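Local coordinates for protein D-alanyl-D-alanine carboxypeptidase (Streptococcus pneumoniae R6, PDB 1XP4) that probably removes the C-terminal D-alanine from cell-wall precursor peptides, acting as a serine D-alanyl-D-alanine carboxypeptidase of peptidoglycan synthesis, at residues L96-S104 and M201-M209; Y216-K224 and F235-R245. One frame throughout, in Å; residues are numbered along the deposited sequence.

Contact 1 of 2, residues L96-S104 and M201-M209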
loop_
_atom_site.group_PDB
_atom_site.type_symbol
_atom_site.label_atom_id
_atom_site.label_comp_id
_atom_site.label_asym_id
_atom_site.label_seq_id
_atom_site.Cartn_x
_atom_site.Cartn_y
_atom_site.Cartn_z
ATOM N N LEU A 96 9.524 -8.644 15.555
ATOM C CA LEU A 96 10.272 -8.473 14.315
ATOM C C LEU A 96 9.489 -7.602 13.339
ATOM O O LEU A 96 10.053 -6.750 12.651
ATOM C CB LEU A 96 10.566 -9.831 13.689
ATOM C CG LEU A 96 11.448 -10.735 14.547
ATOM C CD1 LEU A 96 11.590 -12.087 13.871
ATOM C CD2 LEU A 96 12.809 -10.076 14.755
ATOM N N LEU A 97 8.182 -7.818 13.286
ATOM C CA LEU A 97 7.324 -7.041 12.409
ATOM C C LEU A 97 7.461 -5.561 12.751
ATOM O O LEU A 97 7.592 -4.710 11.870
ATOM C CB LEU A 97 5.874 -7.469 12.596
ATOM C CG LEU A 97 5.123 -7.900 11.343
ATOM C CD1 LEU A 97 3.691 -8.238 11.736
ATOM C CD2 LEU A 97 5.158 -6.793 10.302
ATOM N N GLU A 98 7.424 -5.261 14.039
ATOM C CA GLU A 98 7.543 -3.890 14.495
ATOM C C GLU A 98 8.941 -3.385 14.135
ATOM O O GLU A 98 9.090 -2.284 13.609
ATOM C CB GLU A 98 7.313 -3.827 16.010
ATOM C CG GLU A 98 6.799 -2.488 16.523
ATOM C CD GLU A 98 5.498 -2.621 17.302
ATOM O OE1 GLU A 98 4.558 -3.267 16.793
ATOM O OE2 GLU A 98 5.407 -2.075 18.420
ATOM N N ALA A 99 9.961 -4.199 14.405
ATOM C CA ALA A 99 11.341 -3.828 14.100
ATOM C C ALA A 99 11.542 -3.609 12.594
ATOM O O ALA A 99 12.266 -2.699 12.180
ATOM C CB ALA A 99 12.291 -4.896 14.607
ATOM N N THR A 100 10.891 -4.437 11.781
ATOM C CA THR A 100 10.998 -4.332 10.330
ATOM C C THR A 100 10.384 -3.048 9.770
ATOM O O THR A 100 11.050 -2.281 9.074
ATOM C CB THR A 100 10.317 -5.539 9.623
ATOM O OG1 THR A 100 11.061 -6.733 9.883
ATOM C CG2 THR A 100 10.260 -5.330 8.126
ATOM N N LEU A 101 9.115 -2.812 10.076
ATOM C CA LEU A 101 8.421 -1.645 9.555
ATOM C C LEU A 101 8.805 -0.306 10.166
ATOM O O LEU A 101 8.823 0.709 9.474
ATOM C CB LEU A 101 6.914 -1.853 9.690
ATOM C CG LEU A 101 6.337 -2.974 8.824
ATOM C CD1 LEU A 101 4.900 -3.255 9.216
ATOM C CD2 LEU A 101 6.426 -2.571 7.367
ATOM N N VAL A 102 9.121 -0.298 11.453
ATOM C CA VAL A 102 9.475 0.942 12.128
ATOM C C VAL A 102 10.942 1.354 12.009
ATOM O O VAL A 102 11.246 2.530 11.797
ATOM C CB VAL A 102 9.113 0.861 13.622
ATOM C CG1 VAL A 102 9.505 2.153 14.321
ATOM C CG2 VAL A 102 7.622 0.590 13.776
ATOM N N SER A 103 11.847 0.389 12.139
ATOM C CA SER A 103 13.273 0.680 12.074
ATOM C C SER A 103 13.980 0.126 10.836
ATOM O O SER A 103 15.183 0.326 10.652
ATOM C CB SER A 103 13.944 0.138 13.327
ATOM O OG SER A 103 13.227 0.556 14.470
ATOM N N SER A 104 13.235 -0.575 9.994
ATOM C CA SER A 104 13.802 -1.147 8.785
ATOM C C SER A 104 14.927 -2.137 9.105
ATOM O O SER A 104 15.856 -2.319 8.312
ATOM C CB SER A 104 14.325 -0.027 7.874
ATOM O OG SER A 104 14.611 -0.513 6.568
HETATM N N MSE A 201 14.336 -2.465 24.641
HETATM C CA MSE A 201 14.897 -1.206 24.156
HETATM C C MSE A 201 13.878 -0.473 23.290
HETATM O O MSE A 201 12.899 -1.065 22.830
HETATM C CB MSE A 201 16.169 -1.452 23.344
HETATM C CG MSE A 201 15.908 -2.013 21.963
HETATM SE SE MSE A 201 17.502 -2.102 20.897
HETATM C CE MSE A 201 17.696 -0.232 20.471
ATOM N N THR A 202 14.110 0.815 23.065
ATOM C CA THR A 202 13.195 1.609 22.255
ATOM C C THR A 202 13.690 1.767 20.813
ATOM O O THR A 202 14.852 2.104 20.578
ATOM C CB THR A 202 13.004 3.019 22.870
ATOM O OG1 THR A 202 12.750 2.890 24.270
ATOM C CG2 THR A 202 11.825 3.742 22.227
ATOM N N ILE A 203 12.817 1.500 19.848
ATOM C CA ILE A 203 13.196 1.675 18.453
ATOM C C ILE A 203 12.494 2.931 17.934
ATOM O O ILE A 203 11.398 3.274 18.377
ATOM C CB ILE A 203 12.822 0.451 17.573
ATOM C CG1 ILE A 203 11.315 0.215 17.581
ATOM C CG2 ILE A 203 13.554 -0.772 18.063
ATOM C CD1 ILE A 203 10.905 -0.978 16.788
ATOM N N THR A 204 13.143 3.621 17.005
ATOM C CA THR A 204 12.610 4.849 16.441
ATOM C C THR A 204 12.248 4.644 14.981
ATOM O O THR A 204 12.935 3.919 14.257
ATOM C CB THR A 204 13.652 5.990 16.535
ATOM O OG1 THR A 204 13.925 6.273 17.911
ATOM C CG2 THR A 204 13.140 7.250 15.853
ATOM N N SER A 205 11.167 5.296 14.559
ATOM C CA SER A 205 10.701 5.210 13.186
ATOM C C SER A 205 11.603 6.037 12.279
ATOM O O SER A 205 12.237 6.989 12.722
ATOM C CB SER A 205 9.265 5.723 13.091
ATOM O OG SER A 205 8.779 5.651 11.761
ATOM N N THR A 206 11.662 5.658 11.008
ATOM C CA THR A 206 12.477 6.366 10.032
ATOM C C THR A 206 11.563 7.316 9.277
ATOM O O THR A 206 12.013 8.096 8.433
ATOM C CB THR A 206 13.099 5.403 9.006
ATOM O OG1 THR A 206 12.054 4.658 8.368
ATOM C CG2 THR A 206 14.069 4.454 9.675
ATOM N N ASN A 207 10.272 7.231 9.581
ATOM C CA ASN A 207 9.274 8.070 8.939
ATOM C C ASN A 207 9.158 9.362 9.730
ATOM O O ASN A 207 8.546 9.394 10.796
ATOM C CB ASN A 207 7.926 7.350 8.921
ATOM C CG ASN A 207 6.893 8.072 8.082
ATOM O OD1 ASN A 207 6.940 9.292 7.931
ATOM N ND2 ASN A 207 5.941 7.320 7.542
ATOM N N TYR A 208 9.738 10.432 9.204
ATOM C CA TYR A 208 9.703 11.717 9.881
ATOM C C TYR A 208 8.494 12.610 9.633
ATOM O O TYR A 208 8.524 13.798 9.932
ATOM C CB TYR A 208 10.992 12.467 9.581
ATOM C CG TYR A 208 12.153 11.809 10.269
ATOM C CD1 TYR A 208 12.120 11.588 11.641
ATOM C CD2 TYR A 208 13.279 11.402 9.567
ATOM C CE1 TYR A 208 13.174 10.985 12.298
ATOM C CE2 TYR A 208 14.345 10.795 10.220
ATOM C CZ TYR A 208 14.280 10.595 11.589
ATOM O OH TYR A 208 15.332 10.029 12.269
HETATM N N MSE A 209 7.423 12.037 9.096
HETATM C CA MSE A 209 6.210 12.806 8.861
HETATM C C MSE A 209 5.149 12.405 9.884
HETATM O O MSE A 209 3.998 12.843 9.815
HETATM C CB MSE A 209 5.695 12.576 7.441
HETATM C CG MSE A 209 6.562 13.223 6.385
HETATM SE SE MSE A 209 5.994 12.814 4.602
HETATM C CE MSE A 209 4.861 14.339 4.304
HETATM O O HOH W 1 11.180 2.176 8.410
#

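Contact 2 of 2, residues Y216-K224 and F235-R245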
loop_
_atom_site.group_PDB
_atom_site.type_symbol
_atom_site.label_atom_id
_atom_site.label_comp_id
_atom_site.label_asym_id
_atom_site.label_seq_id
_atom_site.Cartn_x
_atom_site.Cartn_y
_atom_site.Cartn_z
ATOM N N TYR A 216 6.885 16.359 10.225
ATOM C CA TYR A 216 5.469 16.077 10.473
ATOM C C TYR A 216 4.530 16.735 9.465
ATOM O O TYR A 216 4.748 17.873 9.047
ATOM C CB TYR A 216 5.083 16.558 11.870
ATOM C CG TYR A 216 3.603 16.469 12.180
ATOM C CD1 TYR A 216 3.044 15.303 12.708
ATOM C CD2 TYR A 216 2.755 17.545 11.927
ATOM C CE1 TYR A 216 1.679 15.213 12.976
ATOM C CE2 TYR A 216 1.388 17.463 12.190
ATOM C CZ TYR A 216 0.858 16.297 12.713
ATOM O OH TYR A 216 -0.494 16.214 12.961
ATOM N N ARG A 217 3.480 16.009 9.099
ATOM C CA ARG A 217 2.455 16.485 8.178
ATOM C C ARG A 217 1.183 15.770 8.635
ATOM O O ARG A 217 1.051 14.552 8.507
ATOM C CB ARG A 217 2.837 16.139 6.724
ATOM C CG ARG A 217 1.680 15.896 5.738
ATOM C CD ARG A 217 0.911 17.132 5.277
ATOM N NE ARG A 217 1.593 17.879 4.221
ATOM C CZ ARG A 217 0.972 18.580 3.272
ATOM N NH1 ARG A 217 -0.352 18.624 3.220
ATOM N NH2 ARG A 217 1.670 19.279 2.394
ATOM N N GLY A 218 0.269 16.543 9.208
ATOM C CA GLY A 218 -0.972 15.991 9.715
ATOM C C GLY A 218 -1.689 15.034 8.784
ATOM O O GLY A 218 -1.970 15.366 7.628
ATOM N N GLY A 219 -1.994 13.843 9.298
ATOM C CA GLY A 219 -2.695 12.844 8.511
ATOM C C GLY A 219 -1.893 11.590 8.210
ATOM O O GLY A 219 -2.446 10.498 8.099
ATOM N N PHE A 220 -0.583 11.743 8.100
ATOM C CA PHE A 220 0.295 10.631 7.724
ATOM C C PHE A 220 0.232 9.521 8.783
ATOM O O PHE A 220 -0.198 9.716 9.915
ATOM C CB PHE A 220 1.736 11.176 7.571
ATOM C CG PHE A 220 2.066 11.480 6.130
ATOM C CD1 PHE A 220 1.801 12.739 5.618
ATOM C CD2 PHE A 220 2.485 10.480 5.259
ATOM C CE1 PHE A 220 1.857 12.965 4.252
ATOM C CE2 PHE A 220 2.560 10.732 3.898
ATOM C CZ PHE A 220 2.226 11.968 3.385
ATOM N N ASP A 221 0.579 8.297 8.333
ATOM C CA ASP A 221 0.698 7.123 9.223
ATOM C C ASP A 221 1.377 5.956 8.486
ATOM O O ASP A 221 1.223 4.803 8.839
ATOM C CB ASP A 221 -0.671 6.690 9.769
ATOM C CG ASP A 221 -1.721 6.607 8.668
ATOM O OD1 ASP A 221 -1.465 7.061 7.564
ATOM O OD2 ASP A 221 -2.805 6.104 8.931
ATOM N N GLY A 222 2.077 6.295 7.393
ATOM C CA GLY A 222 2.873 5.268 6.694
ATOM C C GLY A 222 3.791 5.905 5.648
ATOM O O GLY A 222 3.766 7.098 5.439
ATOM N N LEU A 223 4.606 5.074 4.946
ATOM C CA LEU A 223 4.423 3.625 4.947
ATOM C C LEU A 223 5.745 2.869 5.084
ATOM O O LEU A 223 5.837 1.863 5.766
ATOM C CB LEU A 223 3.785 3.248 3.607
ATOM C CG LEU A 223 3.218 1.824 3.603
ATOM C CD1 LEU A 223 2.081 1.647 4.612
ATOM C CD2 LEU A 223 2.646 1.421 2.243
ATOM N N LYS A 224 6.766 3.361 4.348
ATOM C CA LYS A 224 8.091 2.723 4.377
ATOM C C LYS A 224 9.169 3.541 3.647
ATOM O O LYS A 224 9.047 3.870 2.485
ATOM C CB LYS A 224 8.031 1.342 3.723
ATOM C CG LYS A 224 9.273 0.515 4.062
ATOM C CD LYS A 224 9.367 0.162 5.539
ATOM C CE LYS A 224 10.791 -0.234 5.949
ATOM N NZ LYS A 224 11.687 0.855 5.581
ATOM N N PHE A 235 10.718 7.043 -0.414
ATOM C CA PHE A 235 9.707 6.903 0.613
ATOM C C PHE A 235 8.298 6.652 0.085
ATOM O O PHE A 235 7.814 7.352 -0.805
ATOM C CB PHE A 235 9.708 8.161 1.480
ATOM C CG PHE A 235 8.584 8.223 2.466
ATOM C CD1 PHE A 235 8.484 7.282 3.486
ATOM C CD2 PHE A 235 7.633 9.232 2.381
ATOM C CE1 PHE A 235 7.450 7.347 4.413
ATOM C CE2 PHE A 235 6.595 9.312 3.298
ATOM C CZ PHE A 235 6.500 8.364 4.322
ATOM N N VAL A 236 7.648 5.636 0.641
ATOM C CA VAL A 236 6.281 5.335 0.268
ATOM C C VAL A 236 5.501 5.871 1.451
ATOM O O VAL A 236 5.740 5.457 2.587
ATOM C CB VAL A 236 6.002 3.812 0.145
ATOM C CG1 VAL A 236 4.548 3.594 -0.240
ATOM C CG2 VAL A 236 6.906 3.181 -0.898
ATOM N N GLY A 237 4.594 6.807 1.194
ATOM C CA GLY A 237 3.807 7.364 2.273
ATOM C C GLY A 237 2.319 7.289 2.013
ATOM O O GLY A 237 1.877 7.403 0.875
ATOM N N THR A 238 1.538 7.068 3.065
ATOM C CA THR A 238 0.087 7.029 2.924
ATOM C C THR A 238 -0.465 8.058 3.906
ATOM O O THR A 238 0.119 8.298 4.963
ATOM C CB THR A 238 -0.501 5.630 3.237
ATOM O OG1 THR A 238 -1.914 5.645 2.991
ATOM C CG2 THR A 238 -0.253 5.248 4.688
ATOM N N THR A 239 -1.584 8.676 3.555
ATOM C CA THR A 239 -2.153 9.694 4.419
ATOM C C THR A 239 -3.618 9.924 4.115
ATOM O O THR A 239 -4.105 9.569 3.042
ATOM C CB THR A 239 -1.423 11.033 4.227
ATOM O OG1 THR A 239 -1.846 11.960 5.230
ATOM C CG2 THR A 239 -1.754 11.618 2.865
ATOM N N VAL A 240 -4.322 10.515 5.072
ATOM C CA VAL A 240 -5.724 10.839 4.882
ATOM C C VAL A 240 -5.800 12.347 4.958
ATOM O O VAL A 240 -5.750 12.918 6.047
ATOM C CB VAL A 240 -6.633 10.251 5.980
ATOM C CG1 VAL A 240 -8.075 10.666 5.721
ATOM C CG2 VAL A 240 -6.523 8.737 6.005
ATOM N N GLU A 241 -5.903 12.987 3.799
ATOM C CA GLU A 241 -5.979 14.436 3.738
ATOM C C GLU A 241 -7.297 14.838 3.098
ATOM O O GLU A 241 -7.638 14.362 2.019
ATOM C CB GLU A 241 -4.805 14.988 2.932
ATOM C CG GLU A 241 -4.157 16.202 3.552
ATOM C CD GLU A 241 -2.850 16.561 2.876
ATOM O OE1 GLU A 241 -2.885 16.975 1.703
ATOM O OE2 GLU A 241 -1.783 16.423 3.512
ATOM N N LYS A 242 -8.027 15.714 3.781
ATOM C CA LYS A 242 -9.322 16.200 3.321
ATOM C C LYS A 242 -10.281 15.058 3.041
ATOM O O LYS A 242 -10.987 15.056 2.032
ATOM C CB LYS A 242 -9.152 17.064 2.083
ATOM C CG LYS A 242 -8.347 18.308 2.359
ATOM C CD LYS A 242 -8.117 19.107 1.100
ATOM C CE LYS A 242 -7.126 20.231 1.354
ATOM N NZ LYS A 242 -6.895 21.050 0.124
ATOM N N GLY A 243 -10.290 14.087 3.951
ATOM C CA GLY A 243 -11.168 12.937 3.834
ATOM C C GLY A 243 -10.777 11.871 2.827
ATOM O O GLY A 243 -11.476 10.860 2.701
HETATM N N MSE A 244 -9.659 12.075 2.129
HETATM C CA MSE A 244 -9.209 11.129 1.108
HETATM C C MSE A 244 -7.862 10.472 1.415
HETATM O O MSE A 244 -6.902 11.143 1.808
HETATM C CB MSE A 244 -9.146 11.855 -0.240
HETATM C CG MSE A 244 -8.577 11.057 -1.405
HETATM SE SE MSE A 244 -8.643 12.088 -3.066
HETATM C CE MSE A 244 -6.956 13.012 -2.963
ATOM N N ARG A 245 -7.800 9.154 1.230
ATOM C CA ARG A 245 -6.568 8.406 1.469
ATOM C C ARG A 245 -5.711 8.378 0.212
ATOM O O ARG A 245 -6.151 7.960 -0.862
ATOM C CB ARG A 245 -6.870 6.977 1.902
ATOM C CG ARG A 245 -5.628 6.173 2.190
ATOM C CD ARG A 245 -5.779 5.413 3.487
ATOM N NE ARG A 245 -4.604 5.624 4.322
ATOM C CZ ARG A 245 -4.623 5.631 5.649
ATOM N NH1 ARG A 245 -5.761 5.431 6.303
ATOM N NH2 ARG A 245 -3.503 5.873 6.321
#

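Contact 1 of 2, residues L96-S104 and M201-M209
Val-102 O meets Ser-205 and Thr-206 across this contact, in which no ring or other flat side-chain group takes part. Ser-205 approaches with its CA-H group, with CA 3.1 Å from Val-102 O. Thr-206 N adds a weak hydrogen bond of 3.3 Å to Val-102 O. Beside this carbonyl, Val-102 CG1 packs along Ser-205, 3.8 Å from its CB. Ile-203 supplies the main apolar contact. Its CG1 lies between the backbone N and the carbonyl carbon (chi1 61°), and the chain then runs on extended. CD1 is thereby laid on the helix, 3.9 Å from Ala-99 CA and 4.1 Å from Val-102 CB. Ser-103 OG rests against Ile-203 CB and gives a weak hydrogen bond of 3.4 Å to Thr-204 O. A water bridges the segments from Leu-101 O to Thr-206 OG1, whose hydroxyl also bonds Thr-225 OG1. Ser-205 OG accepts from Asn-207 N in an ST turn where the chain leaves the strand. The helix ends just before Ser-104, a predicted active-site residue. The last turns of helix 93-103 thus lie against strand 201-204, which pairs with strand 195-198, while helices 44-57 and 106-117 pack on other sides of the helix.

Contact 2 of 2, residues Y216-K224 and F235-R245
Backbone hydrogen bonds join Lys-224 and Val-236 as an antiparallel pair. Val-236 N gives a nearly straight bond of 2.9 Å to Lys-224 O (174°). Val-236 O accepts twice, from Lys-224 N in the carbonyl plane and from Leu-223 N, so Leu-223 and Lys-224 form a classic beta bulge opposite Val-236. Lys-224 is predicted to bind substrate, so this pairing holds the strand at the active site. Further along, the bonds between Thr-238 and the Asp-221 and Gly-222 backbone are weak.

Two salt bridges join the side chains. Arg-245 NH2 meets the carboxylate of Asp-221 edge-on, 2.7 Å from OD2, which it reaches on the syn side. The two planes are nearly coplanar, 20° apart. Arg-245 NE donates to Thr-238 OG1 at 3.0 Å, and this second bond fixes how the guanidinium is turned. Arg-217 NH1 lies 2.6 Å from Glu-241 OE2 in a bent, weak bond. Both have further partners on helix 262-277: Asp-272 and Ser-268 for Arg-217, Ser-275 for Glu-241.

Phe-220 makes most of the ring contacts. Thr-239 CB sits over the middle of one ring face in a CH-pi contact, 3.7 Å from the ring centroid. With Thr-239 OG1 anti to the backbone N (chi1 -171°), the hydroxyl is turned toward the Gly-219 to Phe-220 peptide. Phe-220 CE2 lies 4.3 Å from Phe-235 CE2, at the edge of the Phe-235 ring. Leu-223 and Val-236 form a separate apolar pair, side by side, with CD2 of Leu-223 3.8 Å from CG1 of Val-236.

The two strands form a hairpin at one margin of the five-stranded antiparallel sheet, where 220-228 is an outermost strand and 234-241 lies between it and 244-253. Helix 262-277 covers the face with Phe-220, Phe-235 and Thr-239; helices 170-183 and 188-191 pack on Leu-223 and Thr-238.

Overall arrangement
Contacts 1 and 2 follow one another along the chain, with centres about 17 Å apart, and they touch. Asn-207 ND2 probably donates to Gly-222 O at 3.0 Å, and Met-209 O probably accepts from Arg-217 N at 3.3 Å. The predicted active site lies where they converge. Ser-104 OG, just after the helix of contact 1, lies 3.4 Å from Lys-224 NZ of contact 2, a weak hydrogen bond. It also bonds Ser-41, the predicted acylated serine. A bound sulfate, probably from the crystallisation liquor, lies about 4 Å from the side chains of Thr-206 and Lys-224. The grouping of Ser-41, Lys-44, Ser-104 and Lys-224 is consistent with the SxxK, SxN and KTG motifs of penicillin-binding proteins.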